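Local coordinates for protein manganese-dependent inorganic pyrophosphatase (Methanocaldococcus jannaschii, PDB 2EB0) that probably hydrolyses inorganic diphosphate to two phosphate ions, using a pair of manganese ions bound in each subunit, at residues R2-H7 with E61-D66; H67-Q72 with H88-L93; L82-D87 with P98-A103. All blocks are in the same frame, centred on the assembly; numbering follows the deposited sequence.

Overall arrangement
Contacts 1 and 3 are buried strand pairs of one parallel sheet, and strand 61-65 of contact 1 lies directly beside strand 81-87 of contact 3. Contact 2 joins the loops that leave those two strands, at the manganese end of the sheet. Contact 1 has valines and isoleucines along its length and metal ligands at its end; contact 3 sets isoleucines against tyrosines; contact 2, largely buried but without regular strands, relies on a serine hydroxyl, waters and one leucine. Contacts 2 and 3 both touch the second subunit, whereas no other protein chain touches contact 1. Asp66 and His88 share a manganese ion between contacts 1 and 2, while Ser68 and Tyr101 join contacts 2 and 3.

Contact 1 of 3, residues R2-H7 with E61-D66; sequences RYVVGH and EIILVD. With MN (manganese (II) ion), chain F; MN (manganese (II) ion), chain E.
Asp66 OD1 and His7 NE2 meet at one manganese ion, chain F, with the carboxylate oxygen 2.2 Å and the imidazole nitrogen 2.4 Å from the metal. The other carboxylate oxygen, Asp66 OD2, binds the second manganese, chain E, at 2.3 Å, so this one side chain bridges the pair. Both oxygens have a further grip: Ser14 bonds to OD1 and Thr109 to OD2, which should hold the carboxylate against rotation. Asp11 completes the protein ligands of the first ion; Asp13, His88 and Asp147 those of the second.

The site sits at the C-terminal ends of two neighbouring parallel strands, 2-5 and 61-65, in the Rossmann-like sheet of the DHH domain. Four backbone bonds lace the strands together, from Tyr3 N to Glu61 O (2.8 Å) at one end to Val65 N to Val5 O (2.9 Å) at the other. On the face carrying Val4 and Ile63, Val4 CG1 touches Val65 CG1 at 3.6 Å, the two valine side chains crossing at about a right angle; helix 12-25 covers this face through Leu21, Ala22 and Leu25. Across the sheet, Ile62 bends its CD1 toward Tyr3 CB and Val5 CG2.

At the outer end Arg2 NH2 and Glu61 OE2 make a salt bridge whose detailed geometry is doubtful. At the metal end, His7 has its ring carbon CG between its own backbone N and carbonyl carbon (chi1 57°), which turns the ring toward the end of the neighbouring strand. Ring and carboxylate planes stand 32° apart, and the ring meets Asp66 again by its edge: His7 CD2 lies in plane with Asp66 O, 3.2 Å away.

Contact 2 of 3, residues H67-Q72 with H88-L93; sequences HSEKSQ and HHKVGL. With MN (manganese (II) ion), chain E.
Leu93 of the loop 88-93 lays its side chain along the backbone of Ser68 in the loop 67-72, with Leu93 CG against the Ser68 carbonyl, and its branch CD2 continues to Lys70, 3.8 Å from Lys70 CB. Cut back to an alanine, Leu93 would lose CG and both methyls, which would probably open a gap beside the Ser68 backbone and toward Lys70. Ser68 turns OG away from its own amide (chi1 180°), where the oxygen accepts from Gly92 N at 3.1 Å, nearly straight at 171°, and from Leu93 N in a weak, bent bond. Tyr101 holds the same hydroxyl from strand 100-103.

Glu69 and Lys90 approach obliquely in a long salt bridge, with Glu69 OE2 3.8 Å from Lys90 NZ; the firmer hold on this glutamate is at OE1, which takes a hydrogen bond from Asp207 N. A water ties Lys70 N to Gly92 O, accepting from the amide and donating to the carbonyl.

His88 NE2 binds the manganese, chain E, so this loop pair borders the metal site, while Val91 packs on the second subunit. Beyond the loops, Glu69 rests on Phe206 of strand 204-208 and Lys90 on Val298 of helix 293-306.

Contact 3 of 3, residues L82-D87 with P98-A103; sequences LIAIID and PILYYA
Ile85 lies over one face of the Tyr101 ring, and this is the tightly packed part of the pairing. Its CB makes a CH-pi contact 4.0 Å from the centroid of the Tyr101 ring, 14° off the normal, while Ile85 CD1 reaches Tyr101 CE2 at 3.7 Å. The tyrosine ring carbon CG stands anti to the backbone N (chi1 -164°), which lets the ring lean back over the neighbouring strand. On the other side of the sheet, Ile86 CD1 bends to 3.6 Å from Tyr102 CB, near the plane of that ring at its edge, and Val112 and Leu116 of helix 109-118 pack on the same tyrosine.

Here the backbones are also well joined. Tyr102 N bonds to Ile85 O at 2.8 Å and almost straight, and the amides of Ile85 and Asp87 reach Leu100 O and Tyr102 O.

The beginning of the contact is looser: strand bridging starts only at Ala84 and Leu100. Leu82, Ile83 and Leu100 are partly exposed, Ile83 points away from the partner strand, and Ile99 CD1 meets Leu82 CB at 3.7 Å, the two side chains crossing at about a right angle. At the far end a water bridges the strands, accepting from Tyr101 OH at 2.6 Å and donating to Asp87 OD1 at 3.1 Å; Tyr101 OH is also hydrogen-bonded to Ser68 OG, and Asp87 OD2 to His89 ND1.

Strand 100-103 ends the parallel sheet within its chain, but Tyr101, Tyr102 and Ala103 pair antiparallel with a strand of the second subunit. The arrangement is that of a Rossmann-like DHH-domain sheet running on through a dimer interface.

Contact 1 of 3, residues R2-H7 with E61-D66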
loop_
_atom_site.group_PDB
_atom_site.type_symbol
_atom_site.label_atom_id
_atom_site.label_comp_id
_atom_site.label_asym_id
_atom_site.label_seq_id
_atom_site.Cartn_x
_atom_site.Cartn_y
_atom_site.Cartn_z
ATOM N N ARG B 2 -9.339 13.555 14.924
ATOM C CA ARG B 2 -8.978 12.294 14.274
ATOM C C ARG B 2 -10.184 11.352 14.124
ATOM O O ARG B 2 -10.843 11.015 15.098
ATOM C CB ARG B 2 -7.871 11.605 15.080
ATOM C CG ARG B 2 -7.215 10.436 14.373
ATOM C CD ARG B 2 -6.248 9.715 15.290
ATOM N NE ARG B 2 -5.155 10.570 15.747
ATOM C CZ ARG B 2 -4.238 11.107 14.949
ATOM N NH1 ARG B 2 -4.279 10.883 13.645
ATOM N NH2 ARG B 2 -3.273 11.865 15.455
ATOM N N TYR B 3 -10.443 10.928 12.890
ATOM C CA TYR B 3 -11.564 10.055 12.565
ATOM C C TYR B 3 -11.147 8.799 11.802
ATOM O O TYR B 3 -10.261 8.844 10.945
ATOM C CB TYR B 3 -12.563 10.806 11.682
ATOM C CG TYR B 3 -13.229 11.999 12.327
ATOM C CD1 TYR B 3 -14.402 11.850 13.058
ATOM C CD2 TYR B 3 -12.685 13.278 12.202
ATOM C CE1 TYR B 3 -15.024 12.937 13.651
ATOM C CE2 TYR B 3 -13.298 14.377 12.797
ATOM C CZ TYR B 3 -14.469 14.197 13.520
ATOM O OH TYR B 3 -15.080 15.270 14.127
ATOM N N VAL B 4 -11.800 7.683 12.117
ATOM C CA VAL B 4 -11.574 6.418 11.423
ATOM C C VAL B 4 -12.838 6.271 10.564
ATOM O O VAL B 4 -13.946 6.224 11.097
ATOM C CB VAL B 4 -11.473 5.223 12.406
ATOM C CG1 VAL B 4 -11.305 3.914 11.622
ATOM C CG2 VAL B 4 -10.298 5.424 13.358
ATOM N N VAL B 5 -12.680 6.222 9.245
ATOM C CA VAL B 5 -13.844 6.131 8.370
ATOM C C VAL B 5 -13.770 5.055 7.301
ATOM O O VAL B 5 -12.703 4.765 6.760
ATOM C CB VAL B 5 -14.109 7.464 7.633
ATOM C CG1 VAL B 5 -15.576 7.551 7.255
ATOM C CG2 VAL B 5 -13.705 8.640 8.497
ATOM N N GLY B 6 -14.926 4.471 7.010
ATOM C CA GLY B 6 -15.023 3.452 5.986
ATOM C C GLY B 6 -15.397 4.135 4.683
ATOM O O GLY B 6 -15.362 5.361 4.589
ATOM N N HIS B 7 -15.778 3.355 3.685
ATOM C CA HIS B 7 -16.121 3.899 2.379
ATOM C C HIS B 7 -17.592 4.271 2.181
ATOM O O HIS B 7 -18.463 3.925 2.989
ATOM C CB HIS B 7 -15.708 2.897 1.305
ATOM C CG HIS B 7 -16.324 1.542 1.475
ATOM N ND1 HIS B 7 -17.687 1.330 1.422
ATOM C CD2 HIS B 7 -15.763 0.329 1.697
ATOM C CE1 HIS B 7 -17.937 0.045 1.604
ATOM N NE2 HIS B 7 -16.786 -0.584 1.773
ATOM N N GLU B 61 -8.209 14.842 10.630
ATOM C CA GLU B 61 -7.118 13.886 10.511
ATOM C C GLU B 61 -7.842 12.579 10.221
ATOM O O GLU B 61 -8.651 12.103 11.030
ATOM C CB GLU B 61 -6.305 13.788 11.798
ATOM C CG GLU B 61 -5.282 14.902 11.957
ATOM C CD GLU B 61 -4.339 14.658 13.121
ATOM O OE1 GLU B 61 -3.445 15.500 13.358
ATOM O OE2 GLU B 61 -4.493 13.621 13.798
ATOM N N ILE B 62 -7.557 12.006 9.062
ATOM C CA ILE B 62 -8.236 10.800 8.632
ATOM C C ILE B 62 -7.463 9.489 8.657
ATOM O O ILE B 62 -6.273 9.422 8.333
ATOM C CB ILE B 62 -8.774 10.992 7.206
ATOM C CG1 ILE B 62 -9.680 12.227 7.146
ATOM C CG2 ILE B 62 -9.507 9.744 6.755
ATOM C CD1 ILE B 62 -10.978 12.097 7.928
ATOM N N ILE B 63 -8.176 8.447 9.060
ATOM C CA ILE B 63 -7.664 7.091 9.084
ATOM C C ILE B 63 -8.729 6.308 8.321
ATOM O O ILE B 63 -9.864 6.149 8.795
ATOM C CB ILE B 63 -7.552 6.520 10.506
ATOM C CG1 ILE B 63 -6.360 7.150 11.229
ATOM C CG2 ILE B 63 -7.385 5.015 10.437
ATOM C CD1 ILE B 63 -6.156 6.653 12.637
ATOM N N LEU B 64 -8.365 5.842 7.133
ATOM C CA LEU B 64 -9.291 5.097 6.298
ATOM C C LEU B 64 -9.223 3.605 6.568
ATOM O O LEU B 64 -8.144 3.053 6.753
ATOM C CB LEU B 64 -8.983 5.349 4.827
ATOM C CG LEU B 64 -9.001 6.812 4.379
ATOM C CD1 LEU B 64 -8.587 6.892 2.911
ATOM C CD2 LEU B 64 -10.400 7.396 4.580
ATOM N N VAL B 65 -10.389 2.972 6.614
ATOM C CA VAL B 65 -10.479 1.532 6.798
ATOM C C VAL B 65 -11.359 0.971 5.702
ATOM O O VAL B 65 -12.301 1.621 5.255
ATOM C CB VAL B 65 -11.120 1.111 8.149
ATOM C CG1 VAL B 65 -10.156 1.370 9.290
ATOM C CG2 VAL B 65 -12.440 1.855 8.360
ATOM N N ASP B 66 -11.007 -0.219 5.237
ATOM C CA ASP B 66 -11.804 -0.917 4.251
ATOM C C ASP B 66 -11.871 -0.334 2.855
ATOM O O ASP B 66 -12.781 -0.666 2.102
ATOM C CB ASP B 66 -13.227 -1.063 4.774
ATOM C CG ASP B 66 -13.922 -2.264 4.205
ATOM O OD1 ASP B 66 -15.165 -2.252 4.155
ATOM O OD2 ASP B 66 -13.219 -3.226 3.826
HETATM MN MN MN F . -16.448 -2.830 2.523
HETATM MN MN MN E . -14.346 -5.218 3.694
#

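Contact 2 of 3, residues H67-Q72 with H88-L93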
loop_
_atom_site.group_PDB
_atom_site.type_symbol
_atom_site.label_atom_id
_atom_site.label_comp_id
_atom_site.label_asym_id
_atom_site.label_seq_id
_atom_site.Cartn_x
_atom_site.Cartn_y
_atom_site.Cartn_z
ATOM N N HIS B 67 -10.944 0.553 2.513
ATOM C CA HIS B 67 -10.929 1.115 1.176
ATOM C C HIS B 67 -9.667 1.924 0.919
ATOM O O HIS B 67 -9.047 2.462 1.841
ATOM C CB HIS B 67 -12.193 1.953 0.901
ATOM C CG HIS B 67 -12.206 3.302 1.554
ATOM N ND1 HIS B 67 -12.303 3.473 2.918
ATOM C CD2 HIS B 67 -12.183 4.549 1.019
ATOM C CE1 HIS B 67 -12.341 4.766 3.196
ATOM N NE2 HIS B 67 -12.271 5.441 2.062
ATOM N N SER B 68 -9.286 1.975 -0.349
ATOM C CA SER B 68 -8.096 2.684 -0.781
ATOM C C SER B 68 -8.390 3.247 -2.165
ATOM O O SER B 68 -7.554 3.189 -3.063
ATOM C CB SER B 68 -6.917 1.711 -0.848
ATOM O OG SER B 68 -5.736 2.362 -1.276
ATOM N N GLU B 69 -9.595 3.773 -2.334
ATOM C CA GLU B 69 -10.002 4.334 -3.614
ATOM C C GLU B 69 -10.609 5.721 -3.409
ATOM O O GLU B 69 -11.547 5.891 -2.626
ATOM C CB GLU B 69 -11.023 3.415 -4.289
ATOM C CG GLU B 69 -11.396 3.836 -5.704
ATOM C CD GLU B 69 -10.369 3.399 -6.745
ATOM O OE1 GLU B 69 -10.386 3.960 -7.868
ATOM O OE2 GLU B 69 -9.558 2.488 -6.445
ATOM N N LYS B 70 -10.060 6.707 -4.112
ATOM C CA LYS B 70 -10.541 8.075 -4.023
ATOM C C LYS B 70 -12.057 8.165 -4.249
ATOM O O LYS B 70 -12.776 8.758 -3.446
ATOM C CB LYS B 70 -9.809 8.946 -5.050
ATOM C CG LYS B 70 -10.330 10.369 -5.172
ATOM C CD LYS B 70 -10.131 11.156 -3.890
ATOM C CE LYS B 70 -10.660 12.576 -4.030
ATOM N NZ LYS B 70 -10.387 13.389 -2.811
ATOM N N SER B 71 -12.546 7.568 -5.331
ATOM C CA SER B 71 -13.971 7.638 -5.626
ATOM C C SER B 71 -14.896 6.919 -4.635
ATOM O O SER B 71 -16.112 6.921 -4.814
ATOM C CB SER B 71 -14.236 7.144 -7.053
ATOM O OG SER B 71 -13.443 6.015 -7.367
ATOM N N GLN B 72 -14.327 6.321 -3.591
ATOM C CA GLN B 72 -15.113 5.621 -2.574
ATOM C C GLN B 72 -14.928 6.286 -1.208
ATOM O O GLN B 72 -15.510 5.853 -0.210
ATOM C CB GLN B 72 -14.669 4.158 -2.476
ATOM C CG GLN B 72 -14.720 3.391 -3.777
ATOM C CD GLN B 72 -14.017 2.047 -3.691
ATOM O OE1 GLN B 72 -13.732 1.418 -4.712
ATOM N NE2 GLN B 72 -13.732 1.596 -2.469
ATOM N N HIS B 88 -8.034 -4.269 3.007
ATOM C CA HIS B 88 -7.831 -5.594 2.453
ATOM C C HIS B 88 -8.214 -5.584 0.969
ATOM O O HIS B 88 -8.536 -6.613 0.381
ATOM C CB HIS B 88 -8.615 -6.665 3.232
ATOM C CG HIS B 88 -10.101 -6.573 3.088
ATOM N ND1 HIS B 88 -10.872 -7.648 2.695
ATOM C CD2 HIS B 88 -10.965 -5.568 3.354
ATOM C CE1 HIS B 88 -12.147 -7.309 2.730
ATOM N NE2 HIS B 88 -12.230 -6.052 3.130
ATOM N N HIS B 89 -8.173 -4.403 0.373
ATOM C CA HIS B 89 -8.463 -4.261 -1.048
ATOM C C HIS B 89 -7.142 -3.939 -1.722
ATOM O O HIS B 89 -6.117 -3.803 -1.054
ATOM C CB HIS B 89 -9.450 -3.122 -1.306
ATOM C CG HIS B 89 -10.801 -3.346 -0.711
ATOM N ND1 HIS B 89 -11.077 -3.109 0.618
ATOM C CD2 HIS B 89 -11.948 -3.817 -1.257
ATOM C CE1 HIS B 89 -12.338 -3.425 0.867
ATOM N NE2 HIS B 89 -12.888 -3.858 -0.254
ATOM N N LYS B 90 -7.167 -3.835 -3.044
ATOM C CA LYS B 90 -5.980 -3.497 -3.821
ATOM C C LYS B 90 -5.589 -2.064 -3.455
ATOM O O LYS B 90 -6.401 -1.327 -2.907
ATOM C CB LYS B 90 -6.313 -3.539 -5.314
ATOM C CG LYS B 90 -7.267 -2.428 -5.744
ATOM C CD LYS B 90 -7.901 -2.739 -7.088
ATOM C CE LYS B 90 -8.690 -1.557 -7.630
ATOM N NZ LYS B 90 -7.799 -0.432 -8.036
ATOM N N VAL B 91 -4.357 -1.669 -3.755
ATOM C CA VAL B 91 -3.947 -0.302 -3.475
ATOM C C VAL B 91 -4.506 0.573 -4.602
ATOM O O VAL B 91 -4.250 0.323 -5.784
ATOM C CB VAL B 91 -2.416 -0.150 -3.443
ATOM C CG1 VAL B 91 -2.060 1.316 -3.244
ATOM C CG2 VAL B 91 -1.831 -0.997 -2.314
ATOM N N GLY B 92 -5.284 1.585 -4.237
ATOM C CA GLY B 92 -5.855 2.462 -5.240
ATOM C C GLY B 92 -5.617 3.927 -4.939
ATOM O O GLY B 92 -6.079 4.789 -5.680
ATOM N N LEU B 93 -4.899 4.210 -3.857
ATOM C CA LEU B 93 -4.612 5.587 -3.463
ATOM C C LEU B 93 -3.128 5.854 -3.339
ATOM O O LEU B 93 -2.425 5.114 -2.660
ATOM C CB LEU B 93 -5.239 5.921 -2.101
ATOM C CG LEU B 93 -6.726 6.232 -1.941
ATOM C CD1 LEU B 93 -6.999 6.606 -0.489
ATOM C CD2 LEU B 93 -7.128 7.382 -2.859
HETATM MN MN MN E . -14.346 -5.218 3.694
HETATM O O HOH W 1 -7.600 4.291 -8.468
HETATM O O HOH W 2 -9.334 1.621 -9.310
HETATM O O HOH W 3 -7.675 6.906 -5.946
#

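Contact 3 of 3, residues L82-D87 with P98-A103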
loop_
_atom_site.group_PDB
_atom_site.type_symbol
_atom_site.label_atom_id
_atom_site.label_comp_id
_atom_site.label_asym_id
_atom_site.label_seq_id
_atom_site.Cartn_x
_atom_site.Cartn_y
_atom_site.Cartn_z
ATOM N N LEU B 82 -4.417 12.747 5.913
ATOM C CA LEU B 82 -4.411 11.280 5.893
ATOM C C LEU B 82 -3.334 10.703 6.815
ATOM O O LEU B 82 -2.140 10.848 6.550
ATOM C CB LEU B 82 -4.174 10.777 4.467
ATOM C CG LEU B 82 -5.073 9.664 3.917
ATOM C CD1 LEU B 82 -4.406 9.038 2.688
ATOM C CD2 LEU B 82 -5.317 8.603 4.979
ATOM N N ILE B 83 -3.767 10.040 7.887
ATOM C CA ILE B 83 -2.864 9.436 8.868
ATOM C C ILE B 83 -2.516 7.971 8.553
ATOM O O ILE B 83 -1.350 7.566 8.628
ATOM C CB ILE B 83 -3.487 9.462 10.290
ATOM C CG1 ILE B 83 -3.772 10.903 10.719
ATOM C CG2 ILE B 83 -2.562 8.760 11.289
ATOM C CD1 ILE B 83 -2.531 11.732 11.006
ATOM N N ALA B 84 -3.522 7.170 8.211
ATOM C CA ALA B 84 -3.272 5.758 7.932
ATOM C C ALA B 84 -4.341 5.103 7.074
ATOM O O ALA B 84 -5.406 5.669 6.835
ATOM C CB ALA B 84 -3.146 4.976 9.259
ATOM N N ILE B 85 -4.028 3.900 6.610
ATOM C CA ILE B 85 -4.957 3.108 5.825
ATOM C C ILE B 85 -4.818 1.658 6.278
ATOM O O ILE B 85 -3.720 1.095 6.242
ATOM C CB ILE B 85 -4.669 3.194 4.310
ATOM C CG1 ILE B 85 -4.916 4.624 3.808
ATOM C CG2 ILE B 85 -5.563 2.222 3.564
ATOM C CD1 ILE B 85 -4.701 4.806 2.316
ATOM N N ILE B 86 -5.930 1.082 6.730
ATOM C CA ILE B 86 -5.999 -0.302 7.185
ATOM C C ILE B 86 -7.064 -0.917 6.288
ATOM O O ILE B 86 -8.255 -0.611 6.412
ATOM C CB ILE B 86 -6.421 -0.370 8.655
ATOM C CG1 ILE B 86 -5.459 0.475 9.496
ATOM C CG2 ILE B 86 -6.424 -1.819 9.132
ATOM C CD1 ILE B 86 -4.018 -0.008 9.456
ATOM N N ASP B 87 -6.637 -1.807 5.398
ATOM C CA ASP B 87 -7.553 -2.355 4.411
ATOM C C ASP B 87 -7.267 -3.797 3.984
ATOM O O ASP B 87 -6.398 -4.474 4.541
ATOM C CB ASP B 87 -7.463 -1.432 3.193
ATOM C CG ASP B 87 -8.588 -1.616 2.221
ATOM O OD1 ASP B 87 -8.448 -1.081 1.105
ATOM O OD2 ASP B 87 -9.601 -2.272 2.556
ATOM N N PRO B 98 4.884 9.795 3.393
ATOM C CA PRO B 98 4.879 8.458 3.993
ATOM C C PRO B 98 3.738 8.361 4.991
ATOM O O PRO B 98 3.483 9.290 5.752
ATOM C CB PRO B 98 6.246 8.370 4.655
ATOM C CG PRO B 98 7.104 9.145 3.704
ATOM C CD PRO B 98 6.236 10.378 3.441
ATOM N N ILE B 99 3.065 7.219 4.983
ATOM C CA ILE B 99 1.910 7.001 5.833
ATOM C C ILE B 99 1.907 5.595 6.399
ATOM O O ILE B 99 2.597 4.720 5.882
ATOM C CB ILE B 99 0.632 7.226 4.983
ATOM C CG1 ILE B 99 0.147 8.659 5.166
ATOM C CG2 ILE B 99 -0.426 6.184 5.293
ATOM C CD1 ILE B 99 -0.892 9.075 4.160
ATOM N N LEU B 100 1.164 5.385 7.482
ATOM C CA LEU B 100 1.040 4.042 8.029
ATOM C C LEU B 100 0.052 3.383 7.068
ATOM O O LEU B 100 -1.077 3.860 6.886
ATOM C CB LEU B 100 0.447 4.054 9.430
ATOM C CG LEU B 100 -0.073 2.685 9.892
ATOM C CD1 LEU B 100 1.072 1.706 10.087
ATOM C CD2 LEU B 100 -0.832 2.854 11.180
ATOM N N TYR B 101 0.481 2.308 6.426
ATOM C CA TYR B 101 -0.387 1.619 5.489
ATOM C C TYR B 101 -0.308 0.140 5.799
ATOM O O TYR B 101 0.770 -0.442 5.757
ATOM C CB TYR B 101 0.076 1.878 4.057
ATOM C CG TYR B 101 -0.954 1.541 3.017
ATOM C CD1 TYR B 101 -1.507 0.260 2.939
ATOM C CD2 TYR B 101 -1.400 2.504 2.121
ATOM C CE1 TYR B 101 -2.479 -0.051 1.993
ATOM C CE2 TYR B 101 -2.371 2.204 1.171
ATOM C CZ TYR B 101 -2.905 0.925 1.115
ATOM O OH TYR B 101 -3.860 0.629 0.175
ATOM N N TYR B 102 -1.445 -0.465 6.120
ATOM C CA TYR B 102 -1.456 -1.885 6.436
ATOM C C TYR B 102 -2.645 -2.597 5.801
ATOM O O TYR B 102 -3.799 -2.391 6.203
ATOM C CB TYR B 102 -1.468 -2.088 7.956
ATOM C CG TYR B 102 -1.345 -3.535 8.381
ATOM C CD1 TYR B 102 -0.416 -4.387 7.773
ATOM C CD2 TYR B 102 -2.151 -4.057 9.392
ATOM C CE1 TYR B 102 -0.301 -5.716 8.160
ATOM C CE2 TYR B 102 -2.038 -5.389 9.789
ATOM C CZ TYR B 102 -1.114 -6.212 9.169
ATOM O OH TYR B 102 -1.010 -7.531 9.545
ATOM N N ALA B 103 -2.354 -3.417 4.794
ATOM C CA ALA B 103 -3.391 -4.182 4.108
ATOM C C ALA B 103 -2.971 -5.641 3.877
ATOM O O ALA B 103 -1.851 -5.921 3.461
ATOM C CB ALA B 103 -3.751 -3.508 2.771
HETATM O O HOH W 4 -5.412 -1.434 0.454
#